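Local coordinates for Rho GTPase activating protein 15 (Homo sapiens, PDB 3BYI) that stimulates GTP hydrolysis by Rho-type GTPases such as RAC1, returning them to the inactive GDP-bound state, an activity carried by its RhoGAP domain, at residues I15-F20 / I72-E77; N32-W37 / N143-K148; M166-L171 / I199-L204. One frame throughout, in Å; residues are numbered along the deposited sequence.

Interaction 1 (I15-F20 / I72-E77)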
loop_
_atom_site.group_PDB
_atom_site.type_symbol
_atom_site.label_atom_id
_atom_site.label_comp_id
_atom_site.label_asym_id
_atom_site.label_seq_id
_atom_site.Cartn_x
_atom_site.Cartn_y
_atom_site.Cartn_z
ATOM N N ILE A 15 -6.617 0.497 24.749
ATOM C CA ILE A 15 -6.155 0.116 23.405
ATOM C C ILE A 15 -7.183 0.573 22.382
ATOM O O ILE A 15 -8.262 0.008 22.284
ATOM C CB ILE A 15 -5.972 -1.403 23.249
ATOM C CG1 ILE A 15 -4.837 -1.907 24.131
ATOM C CG2 ILE A 15 -5.631 -1.771 21.816
ATOM C CD1 ILE A 15 -4.567 -3.397 23.953
ATOM N N LYS A 16 -6.826 1.598 21.621
ATOM C CA LYS A 16 -7.724 2.215 20.657
ATOM C C LYS A 16 -8.018 1.347 19.438
ATOM O O LYS A 16 -9.167 1.284 19.020
ATOM C CB LYS A 16 -7.153 3.567 20.194
ATOM C CG LYS A 16 -7.593 4.785 21.005
ATOM C CD LYS A 16 -7.052 6.086 20.381
ATOM C CE LYS A 16 -8.011 7.238 20.567
ATOM N NZ LYS A 16 -7.289 8.521 20.781
ATOM N N ASP A 17 -6.988 0.711 18.865
ATOM C CA ASP A 17 -7.092 -0.007 17.558
ATOM C C ASP A 17 -7.715 0.862 16.465
ATOM O O ASP A 17 -8.509 0.395 15.636
ATOM C CB ASP A 17 -7.894 -1.297 17.673
ATOM C CG ASP A 17 -7.034 -2.524 17.815
ATOM O OD1 ASP A 17 -5.927 -2.549 17.274
ATOM O OD2 ASP A 17 -7.506 -3.493 18.444
ATOM N N GLN A 18 -7.318 2.124 16.464
ATOM C CA GLN A 18 -8.007 3.155 15.721
ATOM C C GLN A 18 -7.789 3.081 14.196
ATOM O O GLN A 18 -8.742 3.267 13.458
ATOM C CB GLN A 18 -7.578 4.521 16.265
ATOM C CG GLN A 18 -8.509 5.647 15.864
ATOM C CD GLN A 18 -9.926 5.437 16.361
ATOM O OE1 GLN A 18 -10.150 5.292 17.555
ATOM N NE2 GLN A 18 -10.887 5.412 15.442
ATOM N N ILE A 19 -6.558 2.804 13.742
ATOM C CA ILE A 19 -6.171 3.014 12.328
ATOM C C ILE A 19 -6.078 1.719 11.539
ATOM O O ILE A 19 -6.665 1.581 10.460
ATOM C CB ILE A 19 -4.812 3.764 12.197
ATOM C CG1 ILE A 19 -4.798 5.078 12.998
ATOM C CG2 ILE A 19 -4.498 4.060 10.735
ATOM C CD1 ILE A 19 -5.815 6.086 12.558
ATOM N N PHE A 20 -5.285 0.786 12.047
ATOM C CA PHE A 20 -5.021 -0.445 11.316
ATOM C C PHE A 20 -6.285 -1.294 11.423
ATOM O O PHE A 20 -6.876 -1.375 12.504
ATOM C CB PHE A 20 -3.818 -1.184 11.878
ATOM C CG PHE A 20 -2.483 -0.631 11.435
ATOM C CD1 PHE A 20 -2.081 0.652 11.796
ATOM C CD2 PHE A 20 -1.605 -1.409 10.695
ATOM C CE1 PHE A 20 -0.815 1.158 11.386
ATOM C CE2 PHE A 20 -0.332 -0.896 10.316
ATOM C CZ PHE A 20 0.035 0.378 10.668
ATOM N N ILE A 72 1.769 2.167 18.322
ATOM C CA ILE A 72 1.890 3.609 18.542
ATOM C C ILE A 72 0.911 4.371 17.631
ATOM O O ILE A 72 0.228 5.299 18.051
ATOM C CB ILE A 72 3.353 4.102 18.321
ATOM C CG1 ILE A 72 4.237 3.720 19.531
ATOM C CG2 ILE A 72 3.382 5.574 18.056
ATOM C CD1 ILE A 72 5.774 3.922 19.276
ATOM N N VAL A 73 0.826 3.960 16.375
ATOM C CA VAL A 73 -0.078 4.615 15.423
ATOM C C VAL A 73 -1.558 4.386 15.797
ATOM O O VAL A 73 -2.397 5.308 15.711
ATOM C CB VAL A 73 0.171 4.118 13.967
ATOM C CG1 VAL A 73 -0.926 4.611 12.991
ATOM C CG2 VAL A 73 1.556 4.549 13.470
ATOM N N ASN A 74 -1.878 3.157 16.198
ATOM C CA ASN A 74 -3.216 2.828 16.657
ATOM C C ASN A 74 -3.617 3.590 17.934
ATOM O O ASN A 74 -4.789 3.972 18.091
ATOM C CB ASN A 74 -3.378 1.298 16.872
ATOM C CG ASN A 74 -3.892 0.563 15.634
ATOM O OD1 ASN A 74 -4.425 1.166 14.721
ATOM N ND2 ASN A 74 -3.753 -0.750 15.626
ATOM N N GLN A 75 -2.645 3.799 18.830
ATOM C CA GLN A 75 -2.843 4.613 20.030
ATOM C C GLN A 75 -3.010 6.094 19.706
ATOM O O GLN A 75 -3.203 6.901 20.607
ATOM C CB GLN A 75 -1.668 4.431 21.022
ATOM C CG GLN A 75 -1.652 3.097 21.798
ATOM C CD GLN A 75 -2.912 2.864 22.625
ATOM O OE1 GLN A 75 -3.979 2.545 22.072
ATOM N NE2 GLN A 75 -2.796 3.008 23.960
ATOM N N GLU A 76 -2.948 6.435 18.420
ATOM C CA GLU A 76 -2.825 7.816 17.944
ATOM C C GLU A 76 -1.865 8.697 18.759
ATOM O O GLU A 76 -2.206 9.816 19.081
ATOM C CB GLU A 76 -4.200 8.451 17.834
ATOM C CG GLU A 76 -5.063 7.818 16.777
ATOM C CD GLU A 76 -6.520 8.269 16.822
ATOM O OE1 GLU A 76 -7.087 8.536 17.911
ATOM O OE2 GLU A 76 -7.121 8.345 15.744
ATOM N N GLU A 77 -0.680 8.163 19.063
ATOM C CA GLU A 77 0.409 8.929 19.625
ATOM C C GLU A 77 1.073 9.680 18.482
ATOM O O GLU A 77 0.877 9.346 17.305
ATOM C CB GLU A 77 1.419 8.026 20.359
ATOM C CG GLU A 77 0.789 7.101 21.427
HETATM O O HOH W 1 -3.869 0.440 20.014
#

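Interaction 2 (N32-W37 / N143-K148)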
loop_
_atom_site.group_PDB
_atom_site.type_symbol
_atom_site.label_atom_id
_atom_site.label_comp_id
_atom_site.label_asym_id
_atom_site.label_seq_id
_atom_site.Cartn_x
_atom_site.Cartn_y
_atom_site.Cartn_z
ATOM N N ASN A 32 -10.256 13.735 7.475
ATOM C CA ASN A 32 -10.749 14.672 6.478
ATOM C C ASN A 32 -9.766 14.755 5.298
ATOM O O ASN A 32 -9.390 15.839 4.854
ATOM C CB ASN A 32 -10.998 16.037 7.114
ATOM C CG ASN A 32 -12.153 16.771 6.480
ATOM O OD1 ASN A 32 -13.228 16.196 6.280
ATOM N ND2 ASN A 32 -11.956 18.065 6.188
ATOM N N SER A 33 -9.369 13.576 4.820
ATOM C CA SER A 33 -8.319 13.406 3.797
ATOM C C SER A 33 -8.814 12.439 2.712
ATOM O O SER A 33 -9.885 11.860 2.834
ATOM C CB SER A 33 -7.033 12.856 4.431
ATOM O OG SER A 33 -7.178 11.522 4.899
ATOM N N THR A 34 -8.054 12.316 1.636
ATOM C CA THR A 34 -8.216 11.222 0.680
ATOM C C THR A 34 -6.973 10.356 0.649
ATOM O O THR A 34 -6.923 9.344 -0.055
ATOM C CB THR A 34 -8.610 11.769 -0.702
ATOM O OG1 THR A 34 -7.651 12.732 -1.129
ATOM C CG2 THR A 34 -10.022 12.489 -0.626
ATOM N N VAL A 35 -5.950 10.752 1.412
ATOM C CA VAL A 35 -4.791 9.913 1.635
ATOM C C VAL A 35 -4.452 9.872 3.119
ATOM O O VAL A 35 -4.272 10.909 3.726
ATOM C CB VAL A 35 -3.547 10.428 0.870
ATOM C CG1 VAL A 35 -2.442 9.408 0.974
ATOM C CG2 VAL A 35 -3.887 10.720 -0.584
ATOM N N PRO A 36 -4.374 8.674 3.712
ATOM C CA PRO A 36 -4.028 8.634 5.123
ATOM C C PRO A 36 -2.673 9.252 5.457
ATOM O O PRO A 36 -1.674 9.005 4.793
ATOM C CB PRO A 36 -4.008 7.135 5.446
ATOM C CG PRO A 36 -4.836 6.505 4.396
ATOM C CD PRO A 36 -4.630 7.330 3.169
ATOM N N TRP A 37 -2.656 10.044 6.508
ATOM C CA TRP A 37 -1.420 10.620 7.036
ATOM C C TRP A 37 -0.312 9.589 7.227
ATOM O O TRP A 37 0.837 9.893 6.968
ATOM C CB TRP A 37 -1.660 11.335 8.371
ATOM C CG TRP A 37 -2.223 12.646 8.136
ATOM C CD1 TRP A 37 -3.501 13.048 8.363
ATOM C CD2 TRP A 37 -1.552 13.739 7.541
ATOM N NE1 TRP A 37 -3.663 14.335 7.952
ATOM C CE2 TRP A 37 -2.476 14.793 7.452
ATOM C CE3 TRP A 37 -0.248 13.935 7.080
ATOM C CZ2 TRP A 37 -2.130 16.051 6.951
ATOM C CZ3 TRP A 37 0.093 15.155 6.560
ATOM C CH2 TRP A 37 -0.845 16.207 6.493
ATOM N N ASN A 143 -9.340 5.963 -2.727
ATOM C CA ASN A 143 -8.618 4.850 -3.387
ATOM C C ASN A 143 -7.763 5.372 -4.537
ATOM O O ASN A 143 -6.616 5.039 -4.646
ATOM C CB ASN A 143 -9.604 3.761 -3.876
ATOM C CG ASN A 143 -10.461 3.203 -2.758
ATOM O OD1 ASN A 143 -11.352 3.881 -2.241
ATOM N ND2 ASN A 143 -10.200 1.955 -2.378
ATOM N N ARG A 144 -8.351 6.211 -5.377
ATOM C CA ARG A 144 -7.624 6.884 -6.440
ATOM C C ARG A 144 -6.463 7.747 -5.911
ATOM O O ARG A 144 -5.368 7.679 -6.428
ATOM C CB ARG A 144 -8.576 7.788 -7.226
ATOM C CG ARG A 144 -7.820 8.706 -8.208
ATOM C CD ARG A 144 -8.716 9.416 -9.194
ATOM N NE ARG A 144 -9.643 10.287 -8.517
ATOM C CZ ARG A 144 -10.918 10.005 -8.263
ATOM N NH1 ARG A 144 -11.485 8.856 -8.628
ATOM N NH2 ARG A 144 -11.633 10.900 -7.630
ATOM N N ASP A 145 -6.731 8.626 -4.939
ATOM C CA ASP A 145 -5.698 9.522 -4.457
ATOM C C ASP A 145 -4.566 8.803 -3.724
ATOM O O ASP A 145 -3.409 9.212 -3.817
ATOM C CB ASP A 145 -6.270 10.598 -3.540
ATOM C CG ASP A 145 -7.158 11.568 -4.260
ATOM O OD1 ASP A 145 -7.262 11.521 -5.513
ATOM O OD2 ASP A 145 -7.777 12.376 -3.548
ATOM N N THR A 146 -4.910 7.763 -2.974
ATOM C CA THR A 146 -3.900 6.919 -2.310
ATOM C C THR A 146 -3.049 6.091 -3.339
ATOM O O THR A 146 -1.824 5.942 -3.192
ATOM C CB THR A 146 -4.593 6.050 -1.251
ATOM O OG1 THR A 146 -5.213 6.934 -0.329
ATOM C CG2 THR A 146 -3.631 5.108 -0.460
ATOM N N MET A 147 -3.698 5.580 -4.385
ATOM C CA MET A 147 -2.966 4.959 -5.489
ATOM C C MET A 147 -2.004 5.917 -6.136
ATOM O O MET A 147 -0.865 5.566 -6.408
ATOM C CB MET A 147 -3.924 4.463 -6.582
ATOM C CG MET A 147 -4.631 3.169 -6.229
ATOM S SD MET A 147 -5.665 2.660 -7.568
ATOM C CE MET A 147 -6.772 1.501 -6.730
ATOM N N LYS A 148 -2.459 7.130 -6.421
ATOM C CA LYS A 148 -1.579 8.119 -7.056
ATOM C C LYS A 148 -0.346 8.413 -6.206
ATOM O O LYS A 148 0.775 8.393 -6.697
ATOM C CB LYS A 148 -2.324 9.409 -7.329
ATOM C CG LYS A 148 -1.538 10.386 -8.189
ATOM C CD LYS A 148 -2.299 11.647 -8.457
ATOM C CE LYS A 148 -1.500 12.592 -9.381
ATOM N NZ LYS A 148 -2.451 13.465 -10.160
#

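Interaction 3 (M166-L171 / I199-L204)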
loop_
_atom_site.group_PDB
_atom_site.type_symbol
_atom_site.label_atom_id
_atom_site.label_comp_id
_atom_site.label_asym_id
_atom_site.label_seq_id
_atom_site.Cartn_x
_atom_site.Cartn_y
_atom_site.Cartn_z
ATOM N N MET A 166 15.888 -2.787 -7.141
ATOM C CA MET A 166 14.495 -3.134 -7.361
ATOM C C MET A 166 14.141 -2.841 -8.809
ATOM O O MET A 166 14.864 -2.176 -9.516
ATOM C CB MET A 166 13.572 -2.352 -6.427
ATOM C CG MET A 166 13.750 -2.670 -4.959
ATOM S SD MET A 166 13.441 -4.418 -4.633
ATOM C CE MET A 166 11.659 -4.399 -4.474
ATOM N N SER A 167 13.033 -3.383 -9.257
ATOM C CA SER A 167 12.567 -3.157 -10.606
ATOM C C SER A 167 11.055 -3.036 -10.565
ATOM O O SER A 167 10.448 -3.277 -9.537
ATOM C CB SER A 167 12.986 -4.302 -11.509
ATOM O OG SER A 167 12.374 -5.505 -11.117
ATOM N N THR A 168 10.458 -2.661 -11.691
ATOM C CA THR A 168 9.007 -2.696 -11.840
ATOM C C THR A 168 8.434 -4.103 -11.534
ATOM O O THR A 168 7.420 -4.214 -10.876
ATOM C CB THR A 168 8.638 -2.250 -13.274
ATOM O OG1 THR A 168 9.196 -0.954 -13.481
ATOM C CG2 THR A 168 7.089 -2.203 -13.504
ATOM N N GLN A 169 9.134 -5.157 -11.976
ATOM C CA GLN A 169 8.684 -6.517 -11.809
ATOM C C GLN A 169 8.739 -6.956 -10.325
ATOM O O GLN A 169 7.777 -7.530 -9.813
ATOM C CB GLN A 169 9.510 -7.447 -12.679
ATOM C CG GLN A 169 9.300 -7.278 -14.242
ATOM C CD GLN A 169 9.593 -5.872 -14.849
ATOM O OE1 GLN A 169 10.662 -5.247 -14.632
ATOM N NE2 GLN A 169 8.649 -5.406 -15.666
ATOM N N SER A 170 9.833 -6.662 -9.629
ATOM C CA SER A 170 9.966 -7.052 -8.214
ATOM C C SER A 170 9.087 -6.226 -7.275
ATOM O O SER A 170 8.634 -6.742 -6.244
ATOM C CB SER A 170 11.450 -7.030 -7.797
ATOM O OG SER A 170 11.999 -5.756 -8.002
ATOM N N LEU A 171 8.843 -4.962 -7.624
ATOM C CA LEU A 171 7.838 -4.165 -6.887
ATOM C C LEU A 171 6.418 -4.675 -7.181
ATOM O O LEU A 171 5.605 -4.712 -6.283
ATOM C CB LEU A 171 7.979 -2.650 -7.100
ATOM C CG LEU A 171 9.268 -2.071 -6.515
ATOM C CD1 LEU A 171 9.578 -0.745 -7.135
ATOM C CD2 LEU A 171 9.180 -1.947 -4.993
ATOM N N ILE A 199 -1.184 -5.795 -13.204
ATOM C CA ILE A 199 -1.900 -4.538 -12.977
ATOM C C ILE A 199 -1.011 -3.585 -12.203
ATOM O O ILE A 199 -0.909 -2.399 -12.532
ATOM C CB ILE A 199 -3.232 -4.715 -12.188
ATOM C CG1 ILE A 199 -4.274 -5.490 -13.018
ATOM C CG2 ILE A 199 -3.798 -3.351 -11.819
ATOM C CD1 ILE A 199 -5.263 -6.275 -12.206
ATOM N N ALA A 200 -0.357 -4.096 -11.155
ATOM C CA ALA A 200 0.555 -3.240 -10.388
ATOM C C ALA A 200 1.719 -2.736 -11.244
ATOM O O ALA A 200 2.077 -1.576 -11.154
ATOM C CB ALA A 200 1.050 -3.925 -9.111
ATOM N N GLU A 201 2.318 -3.604 -12.058
ATOM C CA GLU A 201 3.382 -3.199 -12.972
ATOM C C GLU A 201 2.946 -2.082 -13.930
ATOM O O GLU A 201 3.704 -1.130 -14.175
ATOM C CB GLU A 201 3.880 -4.402 -13.785
ATOM C CG GLU A 201 4.763 -5.326 -13.021
ATOM C CD GLU A 201 5.498 -6.332 -13.881
ATOM O OE1 GLU A 201 5.907 -5.999 -15.005
ATOM O OE2 GLU A 201 5.668 -7.471 -13.408
ATOM N N LEU A 202 1.736 -2.188 -14.481
ATOM C CA LEU A 202 1.259 -1.161 -15.421
ATOM C C LEU A 202 1.020 0.180 -14.726
ATOM O O LEU A 202 1.324 1.256 -15.301
ATOM C CB LEU A 202 -0.036 -1.571 -16.114
ATOM C CG LEU A 202 -0.517 -0.638 -17.238
ATOM C CD1 LEU A 202 0.498 -0.613 -18.429
ATOM C CD2 LEU A 202 -1.863 -1.077 -17.679
ATOM N N MET A 203 0.468 0.130 -13.509
ATOM C CA MET A 203 0.209 1.354 -12.769
ATOM C C MET A 203 1.517 2.065 -12.431
ATOM O O MET A 203 1.589 3.293 -12.344
ATOM C CB MET A 203 -0.553 1.087 -11.471
ATOM C CG MET A 203 -1.873 0.344 -11.626
ATOM S SD MET A 203 -3.266 1.381 -11.976
ATOM C CE MET A 203 -3.333 2.333 -10.477
ATOM N N LEU A 204 2.563 1.273 -12.250
ATOM C CA LEU A 204 3.895 1.792 -11.967
ATOM C C LEU A 204 4.594 2.298 -13.239
ATOM O O LEU A 204 5.012 3.458 -13.306
ATOM C CB LEU A 204 4.721 0.677 -11.360
ATOM C CG LEU A 204 6.056 0.975 -10.710
ATOM C CD1 LEU A 204 6.043 2.286 -9.877
ATOM C CD2 LEU A 204 6.357 -0.256 -9.843
HETATM O O HOH W 2 5.601 -8.366 -11.034
#

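Interaction 1 (I15-F20 / I72-E77)
Asn74 reaches from the last turn of helix 63-74 into the bend of the loop 15-20. Asn74 CB lies 4.0 Å from the CA of Asp17, and its CG rests beside the same backbone. At the tip Asn74 OD1 accepts two neighbouring amides: Phe20 N at 2.8 Å, in the carbonyl plane on a lone pair, and Ile19 N at 2.9 Å, tilted 26° from that plane. The other branch, ND2, faces Asp17 OD1, but the angle is too poor for a hydrogen bond. The helix ends in a Schellman motif, with Glu76 at positive phi, and in this all-helical RhoGAP fragment the capped end of the helix meets the segment that leads in from helix 6-12. Gln75 OE1 accepts Lys16 N at 3.0 Å, almost straight at the hydrogen (173°), and a water at 2.9 Å from OE1, while its NE2 bonds to Leu14 O. Lys16 NZ meets Glu76 OE1 at 2.9 Å in a salt bridge; the other carboxylate oxygen pairs with Arg30. On the buried flank Val73 CG1, anti to its own backbone N (chi1 170°), lies in plane at the edge of the Phe20 ring, 3.8 Å from CE1, and also touches Ile19 CG1.

Interaction 2 (N32-W37 / N143-K148)
Thr34 and Val35 lie against one side of helix 141-159, where Asp145 and Thr146 receive them. The hydroxyl of Thr34 points at the carboxylate of Asp145, with Thr34 OG1 only 2.4 Å from Asp145 OD2; hydroxyl and acid are paired, but the exact separation, being so short, is doubtful. OG1 stands between the backbone N and the carbonyl carbon of Thr34 (chi1 55°), which turns it to the helix. One residue along the helix, Thr146 OG1 lies 3.0 Å from Thr34 O and also has Pro142 O, one turn back, as a hydrogen-bond partner. Around this polar pair carbons lie against oxygens: Val35 CG2 rests 3.6 Å from Asp145 O, and Pro36 CD comes within 3.6 Å of Thr146 OG1. Farther out, Pro36 occupies the N-cap position of helix 37-49 and packs on Leu24 and Cys28 of helix 24-31 and on Phe99 of helix 89-102, while Val35 also meets Val149 and Thr146 touches Phe100. The connection between helices 24-31 and 37-49 is thereby fitted to a third helix of the RhoGAP domain. Of the two hydroxyls, one comes from the loop and one from the helix, each facing an oxygen acceptor across the contact. Thr146 has a single hydroxyl proton for two possible acceptors, Thr34 O and Pro142 O, so its link to the loop is probably weaker than the distance suggests.

Interaction 3 (M166-L171 / I199-L204)
The start of helix 168-180, with Ser167 as its N-cap, packs against helix 189-205 in the all-helical RhoGAP domain, close to the loop bearing the predicted arginine finger Arg58. Glu201 is the main polar element here. With CG anti to its carbonyl carbon (chi1 -76°) and the chain extended beyond, its carboxylate reaches the first turn of the neighbouring helix. Glu201 OE1 accepts Gln169 NE2 at 2.9 Å, but the bond is bent (137° at the hydrogen) and comes from above the carboxylate plane, the amide and carboxylate being turned 86° against each other. Glu201 OE2 takes a water at 2.5 Å that also donates to Gln169 O at 2.6 Å, giving a second, bridged link between the helices. Lower down the same side chain, Glu201 CG lies 3.6 Å from Thr168 O, while Thr168 CG2 lies against Glu201 O and CB. On the inner side Leu204 CD2 fits against Leu171 CB at 4.0 Å and reaches Thr168 CA; Leu204 also packs on Leu154, and Leu171 on Ile157, both of helix 141-159. With an alanine at Glu201, the amide end of Gln169 is likely to be set free to turn, its NE2 left without this acceptor and the water with Gln169 O alone of the two it bridges. A carboxylate beside the first turn is also likely to interact favourably with the positive end of the helix dipole.

How the interactions relate
The three contacts run across the domain, interactions 1 and 3 lying on opposite sides of the chain's centre with their own centres about 31 Å apart. Interaction 2 is about 19 Å, centre to centre, from interaction 1 and about 20 Å from interaction 3. It touches the latter through Met147 SD and Met203 CE, 3.7 Å apart, a packing contact between helices 141-159 and 189-205. Interactions 1 and 2 do not touch, but their segments alternate along the chain, and Phe99 of helix 89-102 meets both Ile19 and Pro36. Interaction 3 is near the predicted arginine finger: the side chain of Leu171 is about 7 Å from that of Arg58.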